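PDB 6TFS: ABC transporter substrate-binding protein from Rhizobium radiobacter, which probably serves as the solute-binding component of an ABC transporter, possibly for peptides or related compounds. Local coordinates for residues R74-W79 with E188-K193; K193-K198 with T487-F492. All blocks are in the same frame, centred on the assembly; numbering follows the deposited sequence.

Contact 1. Residues R74-W79 with E188-K193; sequences RPDVKW and EYFRGK
Two torsions help bring Phe190 and Arg74 together: Phe190 CG stands between its own backbone N and carbonyl carbon (chi1 73°), while the Arg74 chain, bent at chi3 (64°), sets the guanidinium so that Phe190 CD2 lies over the centre of one of its faces. Arg74 NE is 3.4 Å from Phe190 CD2, but the two planes are 57° apart, so this is a tilted contact and not a parallel stack. Asp76 fixes the guanidinium's orientation by a side-on salt bridge, with Arg74 NE 3.1 Å from Asp76 OD2 and Arg74 NH2 3.1 Å from Asp76 OD1. Val77 approaches the ring over one face, its CG2 lying 4.0 Å from the Phe190 centroid in a CH-pi contact; Arg191 CG covers the opposite face. Water 1 joins the backbones, accepting from Lys78 N at 2.8 Å and bonded to Glu188 O at 2.7 Å. The type I turn from Tyr189 to Gly192 presents the ring. Farther out, Arg191 forms a salt bridge with Asp55. The NE/NH2 edge of Arg74 is thus taken up by Asp76 of its own loop, and the loops are joined largely by the Phe190 ring, packed against that guanidinium's face and Val77, and by ordered water.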
ATOM      1  N   ARG A  74     -17.110  17.791  12.215  1.00 47.82           N
ATOM      2  CA  ARG A  74     -17.264  19.159  11.714  1.00 48.07           C
ATOM      3  C   ARG A  74     -18.688  19.221  11.106  1.00 53.54           C
ATOM      4  O   ARG A  74     -19.068  18.278  10.404  1.00 52.81           O
ATOM      5  CB  ARG A  74     -16.256  19.441  10.595  1.00 46.78           C
ATOM      6  CG  ARG A  74     -14.804  19.611  11.017  1.00 54.54           C
ATOM      7  CD  ARG A  74     -13.953  19.979   9.802  1.00 59.77           C
ATOM      8  NE  ARG A  74     -14.329  21.276   9.224  1.00 70.53           N
ATOM      9  CZ  ARG A  74     -13.495  22.297   9.035  1.00 86.71           C
ATOM     10  NH1 ARG A  74     -12.208  22.181   9.348  1.00 75.31           N
ATOM     11  NH2 ARG A  74     -13.936  23.433   8.508  1.00 69.88           N
ATOM     12  N   PRO A  75     -19.490  20.281  11.349  1.00 53.17           N
ATOM     13  CA  PRO A  75     -20.857  20.302  10.792  1.00 54.45           C
ATOM     14  C   PRO A  75     -20.969  20.779   9.333  1.00 61.17           C
ATOM     15  O   PRO A  75     -21.988  20.532   8.694  1.00 62.32           O
ATOM     16  CB  PRO A  75     -21.595  21.258  11.741  1.00 56.53           C
ATOM     17  CG  PRO A  75     -20.541  22.235  12.162  1.00 60.46           C
ATOM     18  CD  PRO A  75     -19.229  21.472  12.190  1.00 55.12           C
ATOM     19  N   ASP A  76     -19.942  21.484   8.824  1.00 58.50           N
ATOM     20  CA  ASP A  76     -19.934  22.107   7.492  1.00 59.17           C
ATOM     21  C   ASP A  76     -19.541  21.197   6.290  1.00 59.43           C
ATOM     22  O   ASP A  76     -19.526  21.692   5.157  1.00 60.29           O
ATOM     23  CB  ASP A  76     -18.997  23.345   7.528  1.00 62.22           C
ATOM     24  CG  ASP A  76     -17.526  23.037   7.835  1.00 79.60           C
ATOM     25  OD1 ASP A  76     -16.646  23.518   7.084  1.00 80.67           O
ATOM     26  OD2 ASP A  76     -17.261  22.333   8.842  1.00 87.16           O
ATOM     27  N   VAL A  77     -19.210  19.906   6.522  1.00 51.53           N
ATOM     28  CA  VAL A  77     -18.704  19.008   5.473  1.00 48.57           C
ATOM     29  C   VAL A  77     -19.821  18.444   4.565  1.00 50.78           C
ATOM     30  O   VAL A  77     -20.709  17.726   5.009  1.00 49.57           O
ATOM     31  CB  VAL A  77     -17.770  17.893   6.018  1.00 50.06           C
ATOM     32  CG1 VAL A  77     -17.045  17.180   4.873  1.00 48.75           C
ATOM     33  CG2 VAL A  77     -16.751  18.469   7.007  1.00 49.68           C
ATOM     34  N   LYS A  78     -19.718  18.751   3.273  1.00 47.22           N
ATOM     35  CA  LYS A  78     -20.673  18.328   2.253  1.00 47.18           C
ATOM     36  C   LYS A  78     -20.128  17.198   1.397  1.00 49.43           C
ATOM     37  O   LYS A  78     -18.955  17.205   1.018  1.00 49.35           O
ATOM     38  CB  LYS A  78     -21.067  19.516   1.338  1.00 50.05           C
ATOM     39  CG  LYS A  78     -21.783  20.674   2.042  1.00 59.38           C
ATOM     40  CD  LYS A  78     -23.277  20.422   2.205  1.00 72.55           C
ATOM     41  CE  LYS A  78     -24.008  21.646   2.706  1.00 87.83           C
ATOM     42  NZ  LYS A  78     -25.454  21.367   2.924  1.00 98.72           N
ATOM     43  N   TRP A  79     -20.999  16.243   1.065  1.00 45.73           N
ATOM     44  CA  TRP A  79     -20.679  15.157   0.144  1.00 44.84           C
ATOM     45  C   TRP A  79     -20.705  15.720  -1.275  1.00 49.62           C
ATOM     46  O   TRP A  79     -21.416  16.694  -1.538  1.00 49.90           O
ATOM     47  CB  TRP A  79     -21.761  14.061   0.213  1.00 43.42           C
ATOM     48  CG  TRP A  79     -21.683  13.153   1.405  1.00 43.58           C
ATOM     49  CD1 TRP A  79     -22.636  12.973   2.364  1.00 46.69           C
ATOM     50  CD2 TRP A  79     -20.595  12.282   1.748  1.00 42.49           C
ATOM     51  NE1 TRP A  79     -22.208  12.045   3.287  1.00 45.64           N
ATOM     52  CE2 TRP A  79     -20.964  11.594   2.925  1.00 46.12           C
ATOM     53  CE3 TRP A  79     -19.355  11.985   1.148  1.00 42.62           C
ATOM     54  CZ2 TRP A  79     -20.118  10.668   3.544  1.00 44.67           C
ATOM     55  CZ3 TRP A  79     -18.528  11.054   1.751  1.00 43.12           C
ATOM     56  CH2 TRP A  79     -18.896  10.430   2.952  1.00 43.89           C
ATOM     57  N   GLU A 188     -17.505  22.629  -3.510  1.00 48.33           N
ATOM     58  CA  GLU A 188     -18.008  22.706  -2.137  1.00 48.22           C
ATOM     59  C   GLU A 188     -17.045  22.127  -1.082  1.00 51.26           C
ATOM     60  O   GLU A 188     -17.458  21.970   0.074  1.00 51.77           O
ATOM     61  CB  GLU A 188     -19.389  22.039  -2.025  1.00 50.01           C
ATOM     62  CG  GLU A 188     -20.520  22.814  -2.689  1.00 65.05           C
ATOM     63  CD  GLU A 188     -21.871  22.636  -2.016  1.00 96.53           C
ATOM     64  OE1 GLU A 188     -22.425  21.512  -2.063  1.00 77.67           O
ATOM     65  OE2 GLU A 188     -22.374  23.625  -1.433  1.00101.75           O
ATOM     66  N   TYR A 189     -15.774  21.806  -1.459  1.00 45.64           N
ATOM     67  CA  TYR A 189     -14.800  21.246  -0.512  1.00 44.68           C
ATOM     68  C   TYR A 189     -14.673  22.156   0.729  1.00 49.27           C
ATOM     69  O   TYR A 189     -14.520  23.369   0.577  1.00 48.73           O
ATOM     70  CB  TYR A 189     -13.443  20.940  -1.178  1.00 44.03           C
ATOM     71  CG  TYR A 189     -12.496  20.226  -0.240  1.00 43.04           C
ATOM     72  CD1 TYR A 189     -12.814  18.973   0.285  1.00 43.62           C
ATOM     73  CD2 TYR A 189     -11.312  20.827   0.177  1.00 43.48           C
ATOM     74  CE1 TYR A 189     -11.972  18.333   1.192  1.00 43.55           C
ATOM     75  CE2 TYR A 189     -10.444  20.180   1.056  1.00 44.17           C
ATOM     76  CZ  TYR A 189     -10.793  18.948   1.586  1.00 50.66           C
ATOM     77  OH  TYR A 189      -9.953  18.324   2.476  1.00 51.19           O
ATOM     78  N   PHE A 190     -14.832  21.569   1.940  1.00 46.29           N
ATOM     79  CA  PHE A 190     -14.905  22.295   3.216  1.00 46.54           C
ATOM     80  C   PHE A 190     -13.664  23.152   3.542  1.00 52.31           C
ATOM     81  O   PHE A 190     -13.806  24.126   4.279  1.00 53.28           O
ATOM     82  CB  PHE A 190     -15.268  21.359   4.392  1.00 47.61           C
ATOM     83  CG  PHE A 190     -14.196  20.401   4.863  1.00 47.77           C
ATOM     84  CD1 PHE A 190     -14.006  19.176   4.230  1.00 49.60           C
ATOM     85  CD2 PHE A 190     -13.397  20.711   5.958  1.00 49.03           C
ATOM     86  CE1 PHE A 190     -13.027  18.284   4.676  1.00 49.98           C
ATOM     87  CE2 PHE A 190     -12.416  19.816   6.406  1.00 51.30           C
ATOM     88  CZ  PHE A 190     -12.242  18.607   5.766  1.00 48.74           C
ATOM     89  N   ARG A 191     -12.478  22.825   2.993  1.00 48.71           N
ATOM     90  CA  ARG A 191     -11.272  23.630   3.244  1.00 48.77           C
ATOM     91  C   ARG A 191     -11.080  24.744   2.206  1.00 52.87           C
ATOM     92  O   ARG A 191     -10.168  25.558   2.329  1.00 53.78           O
ATOM     93  CB  ARG A 191     -10.011  22.755   3.350  1.00 47.19           C
ATOM     94  CG  ARG A 191     -10.041  21.798   4.520  1.00 51.28           C
ATOM     95  CD  ARG A 191      -8.689  21.167   4.751  1.00 53.32           C
ATOM     96  NE  ARG A 191      -8.602  20.609   6.099  1.00 53.14           N
ATOM     97  CZ  ARG A 191      -8.768  19.325   6.375  1.00 63.04           C
ATOM     98  NH1 ARG A 191      -9.006  18.456   5.401  1.00 52.90           N
ATOM     99  NH2 ARG A 191      -8.680  18.894   7.623  1.00 52.38           N
ATOM    100  N   GLY A 192     -11.947  24.771   1.205  1.00 48.80           N
ATOM    101  CA  GLY A 192     -11.907  25.768   0.147  1.00 48.40           C
ATOM    102  C   GLY A 192     -11.879  25.144  -1.228  1.00 51.54           C
ATOM    103  O   GLY A 192     -11.478  23.985  -1.393  1.00 49.63           O
ATOM    104  N   LYS A 193     -12.321  25.923  -2.225  1.00 49.24           N
ATOM    105  CA  LYS A 193     -12.381  25.519  -3.623  1.00 49.21           C
ATOM    106  C   LYS A 193     -10.966  25.238  -4.171  1.00 50.43           C
ATOM    107  O   LYS A 193     -10.086  26.095  -4.044  1.00 50.03           O
ATOM    108  CB  LYS A 193     -13.089  26.609  -4.462  1.00 53.43           C
ATOM    109  CG  LYS A 193     -13.398  26.202  -5.901  1.00 67.99           C
ATOM    110  CD  LYS A 193     -13.833  27.404  -6.735  1.00 78.16           C
ATOM    111  CE  LYS A 193     -14.069  27.023  -8.177  1.00 91.76           C
ATOM    112  NZ  LYS A 193     -14.545  28.176  -8.989  1.00102.54           N
TER
HETATM  113  O   HOH W   1     -17.935  20.704   2.400  1.00 59.72           O
HETATM  114  O   HOH W   2     -16.281  18.497   1.349  1.00 49.99           O

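Contact 2. Residues K193-K198 with T487-F492; sequences KPKLSK and TEQTYF
Water 3 is held by three backbone groups and ties Leu196 to the turn at Thr487-Thr490: it accepts from Leu196 N at 2.9 Å and donates to Thr487 O at 2.8 Å and to Thr490 O at 2.7 Å. Beside it, the direct bond from Lys195 N to Glu488 O measures 3.2 Å with an N-H...O angle of 151°, the donor tilted 32° from the carbonyl plane. The same carbonyl receives a CA-H...O contact, Pro194 CA lying 3.5 Å from Glu488 O. The turn that offers these carbonyls is type I, braced by an ST turn in which Thr487 OG1 accepts from Gln489 N. Leu196 divides its two methyls between partners: CD1 is 3.7 Å from Thr490 CG2, and CD2 is 3.7 Å from Phe492 CD2, the leucine and phenylalanine side chains crossing at about a right angle. Lys195 and Tyr491 run alongside each other, pointing the same way, with their CB atoms 3.7 Å apart. Leu6 of strand 5-10 touches both Leu196 and Phe492, and a backbone bond between Tyr491 and Gly471 joins strand 491-492 to strand 470-471 in a two-stranded antiparallel sheet. One direct backbone bond and a three-way water bridge therefore anchor the C-terminal segment on the loop leading into strand 198-203, while the leucine methyls pack against Thr490 and Phe492 beside them.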
ATOM      1  N   LYS A 193     -12.321  25.923  -2.225  1.00 49.24           N
ATOM      2  CA  LYS A 193     -12.381  25.519  -3.623  1.00 49.21           C
ATOM      3  C   LYS A 193     -10.966  25.238  -4.171  1.00 50.43           C
ATOM      4  O   LYS A 193     -10.086  26.095  -4.044  1.00 50.03           O
ATOM      5  CB  LYS A 193     -13.089  26.609  -4.462  1.00 53.43           C
ATOM      6  CG  LYS A 193     -13.398  26.202  -5.901  1.00 67.99           C
ATOM      7  CD  LYS A 193     -13.833  27.404  -6.735  1.00 78.16           C
ATOM      8  CE  LYS A 193     -14.069  27.023  -8.177  1.00 91.76           C
ATOM      9  NZ  LYS A 193     -14.545  28.176  -8.989  1.00102.54           N
ATOM     10  N   PRO A 194     -10.736  24.065  -4.801  1.00 45.31           N
ATOM     11  CA  PRO A 194      -9.409  23.779  -5.366  1.00 44.17           C
ATOM     12  C   PRO A 194      -8.937  24.787  -6.408  1.00 47.01           C
ATOM     13  O   PRO A 194      -9.756  25.373  -7.119  1.00 47.29           O
ATOM     14  CB  PRO A 194      -9.585  22.383  -5.987  1.00 45.23           C
ATOM     15  CG  PRO A 194     -10.686  21.779  -5.194  1.00 49.81           C
ATOM     16  CD  PRO A 194     -11.641  22.918  -5.000  1.00 46.30           C
ATOM     17  N   LYS A 195      -7.610  24.986  -6.485  1.00 42.82           N
ATOM     18  CA  LYS A 195      -6.976  25.854  -7.481  1.00 43.31           C
ATOM     19  C   LYS A 195      -6.998  25.165  -8.847  1.00 47.80           C
ATOM     20  O   LYS A 195      -7.050  25.837  -9.877  1.00 49.33           O
ATOM     21  CB  LYS A 195      -5.549  26.228  -7.067  1.00 45.46           C
ATOM     22  CG  LYS A 195      -5.481  27.489  -6.216  1.00 61.07           C
ATOM     23  CD  LYS A 195      -5.300  27.193  -4.746  1.00 72.16           C
ATOM     24  CE  LYS A 195      -5.157  28.446  -3.912  1.00 86.87           C
ATOM     25  NZ  LYS A 195      -6.416  29.241  -3.858  1.00 96.25           N
ATOM     26  N   LEU A 196      -6.978  23.822  -8.858  1.00 42.98           N
ATOM     27  CA  LEU A 196      -7.095  23.067 -10.104  1.00 41.75           C
ATOM     28  C   LEU A 196      -8.578  22.868 -10.396  1.00 46.31           C
ATOM     29  O   LEU A 196      -9.359  22.627  -9.472  1.00 46.69           O
ATOM     30  CB  LEU A 196      -6.414  21.689 -10.027  1.00 40.19           C
ATOM     31  CG  LEU A 196      -4.908  21.622  -9.776  1.00 43.20           C
ATOM     32  CD1 LEU A 196      -4.457  20.172  -9.709  1.00 41.84           C
ATOM     33  CD2 LEU A 196      -4.113  22.374 -10.856  1.00 44.30           C
ATOM     34  N   SER A 197      -8.961  22.946 -11.671  1.00 43.18           N
ATOM     35  CA  SER A 197     -10.346  22.716 -12.082  1.00 43.33           C
ATOM     36  C   SER A 197     -10.534  21.272 -12.530  1.00 47.80           C
ATOM     37  O   SER A 197     -11.620  20.721 -12.377  1.00 47.96           O
ATOM     38  CB  SER A 197     -10.742  23.665 -13.213  1.00 45.86           C
ATOM     39  OG  SER A 197      -9.923  23.490 -14.357  1.00 53.26           O
ATOM     40  N   LYS A 198      -9.471  20.662 -13.092  1.00 43.61           N
ATOM     41  CA  LYS A 198      -9.541  19.329 -13.681  1.00 42.95           C
ATOM     42  C   LYS A 198      -8.236  18.546 -13.556  1.00 45.22           C
ATOM     43  O   LYS A 198      -7.149  19.126 -13.642  1.00 43.82           O
ATOM     44  CB  LYS A 198      -9.898  19.485 -15.173  1.00 46.01           C
ATOM     45  CG  LYS A 198     -10.536  18.276 -15.842  1.00 66.98           C
ATOM     46  CD  LYS A 198     -10.786  18.519 -17.347  1.00 78.57           C
ATOM     47  CE  LYS A 198     -12.071  19.258 -17.664  1.00 89.80           C
ATOM     48  NZ  LYS A 198     -13.272  18.393 -17.505  1.00 96.70           N
ATOM     49  N   THR A 487      -4.407  18.047  -3.774  1.00 40.52           N
ATOM     50  CA  THR A 487      -5.423  18.653  -2.902  1.00 40.45           C
ATOM     51  C   THR A 487      -5.943  19.958  -3.506  1.00 42.90           C
ATOM     52  O   THR A 487      -5.564  20.318  -4.621  1.00 41.80           O
ATOM     53  CB  THR A 487      -4.830  18.929  -1.493  1.00 43.96           C
ATOM     54  OG1 THR A 487      -3.915  20.031  -1.548  1.00 40.61           O
ATOM     55  CG2 THR A 487      -4.185  17.703  -0.843  1.00 43.13           C
ATOM     56  N   GLU A 488      -6.760  20.696  -2.720  1.00 40.11           N
ATOM     57  CA  GLU A 488      -7.288  22.021  -3.043  1.00 40.33           C
ATOM     58  C   GLU A 488      -6.155  23.071  -3.144  1.00 44.37           C
ATOM     59  O   GLU A 488      -6.358  24.135  -3.720  1.00 44.16           O
ATOM     60  CB  GLU A 488      -8.387  22.447  -2.033  1.00 41.82           C
ATOM     61  CG  GLU A 488      -7.898  22.856  -0.635  1.00 45.48           C
ATOM     62  CD  GLU A 488      -7.417  21.774   0.323  1.00 51.97           C
ATOM     63  OE1 GLU A 488      -7.368  20.581  -0.052  1.00 48.37           O
ATOM     64  OE2 GLU A 488      -7.082  22.133   1.473  1.00 51.79           O
ATOM     65  N   GLN A 489      -4.955  22.738  -2.628  1.00 40.58           N
ATOM     66  CA  GLN A 489      -3.783  23.619  -2.631  1.00 39.76           C
ATOM     67  C   GLN A 489      -2.874  23.438  -3.855  1.00 43.26           C
ATOM     68  O   GLN A 489      -2.058  24.318  -4.135  1.00 43.32           O
ATOM     69  CB  GLN A 489      -2.987  23.481  -1.312  1.00 40.87           C
ATOM     70  CG  GLN A 489      -3.725  24.055  -0.082  1.00 55.96           C
ATOM     71  CD  GLN A 489      -3.884  25.588  -0.045  1.00 90.32           C
ATOM     72  OE1 GLN A 489      -3.166  26.346  -0.715  1.00 89.19           O
ATOM     73  NE2 GLN A 489      -4.823  26.102   0.747  1.00 84.88           N
ATOM     74  N   THR A 490      -3.015  22.308  -4.588  1.00 39.76           N
ATOM     75  CA  THR A 490      -2.236  22.036  -5.801  1.00 39.21           C
ATOM     76  C   THR A 490      -2.583  23.096  -6.847  1.00 43.02           C
ATOM     77  O   THR A 490      -3.762  23.416  -7.027  1.00 43.03           O
ATOM     78  CB  THR A 490      -2.449  20.587  -6.281  1.00 41.21           C
ATOM     79  OG1 THR A 490      -2.276  19.704  -5.170  1.00 41.93           O
ATOM     80  CG2 THR A 490      -1.499  20.199  -7.412  1.00 38.63           C
ATOM     81  N   TYR A 491      -1.561  23.663  -7.504  1.00 39.88           N
ATOM     82  CA  TYR A 491      -1.758  24.761  -8.449  1.00 40.02           C
ATOM     83  C   TYR A 491      -0.607  24.879  -9.453  1.00 44.37           C
ATOM     84  O   TYR A 491       0.486  24.360  -9.221  1.00 43.87           O
ATOM     85  CB  TYR A 491      -1.894  26.102  -7.649  1.00 41.62           C
ATOM     86  CG  TYR A 491      -0.575  26.621  -7.111  1.00 43.42           C
ATOM     87  CD1 TYR A 491       0.054  26.003  -6.029  1.00 44.83           C
ATOM     88  CD2 TYR A 491       0.080  27.687  -7.725  1.00 44.78           C
ATOM     89  CE1 TYR A 491       1.294  26.437  -5.566  1.00 46.54           C
ATOM     90  CE2 TYR A 491       1.314  28.140  -7.264  1.00 46.44           C
ATOM     91  CZ  TYR A 491       1.920  27.510  -6.186  1.00 54.64           C
ATOM     92  OH  TYR A 491       3.137  27.955  -5.731  1.00 53.93           O
ATOM     93  N   PHE A 492      -0.844  25.637 -10.533  1.00 42.30           N
ATOM     94  CA  PHE A 492       0.172  25.967 -11.527  1.00 42.47           C
ATOM     95  C   PHE A 492       0.622  27.401 -11.296  1.00 48.24           C
ATOM     96  O   PHE A 492      -0.215  28.294 -11.130  1.00 47.37           O
ATOM     97  CB  PHE A 492      -0.344  25.776 -12.958  1.00 43.93           C
ATOM     98  CG  PHE A 492      -0.429  24.327 -13.371  1.00 44.75           C
ATOM     99  CD1 PHE A 492       0.708  23.638 -13.790  1.00 47.91           C
ATOM    100  CD2 PHE A 492      -1.647  23.650 -13.351  1.00 46.44           C
ATOM    101  CE1 PHE A 492       0.628  22.292 -14.177  1.00 48.72           C
ATOM    102  CE2 PHE A 492      -1.731  22.310 -13.746  1.00 49.11           C
ATOM    103  CZ  PHE A 492      -0.593  21.638 -14.157  1.00 47.26           C
TER
HETATM  104  O   HOH W   3      -6.185  22.311  -6.454  1.00 41.32           O

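Overall arrangement
Contacts 1 and 2 share the loop between strands 180-185 and 198-203, meeting at Lys193, with centres about 15 Å apart. Its first half faces the loop after strand 68-73, which belongs to the four-stranded antiparallel sheet; its second half faces the C-terminal segment. Contact 1 is a surface contact, built on an arginine, a valine, an aromatic ring and bridging water. Contact 2 is partly buried and has, unlike contact 1, a direct backbone hydrogen bond; its apolar part is centred on a leucine next to strand 5-10. Glu488 connects them: its carboxylate packs against Tyr189 and Arg191, whereas its carbonyl serves contact 2. Both lie away from the annotated metal-binding cysteines.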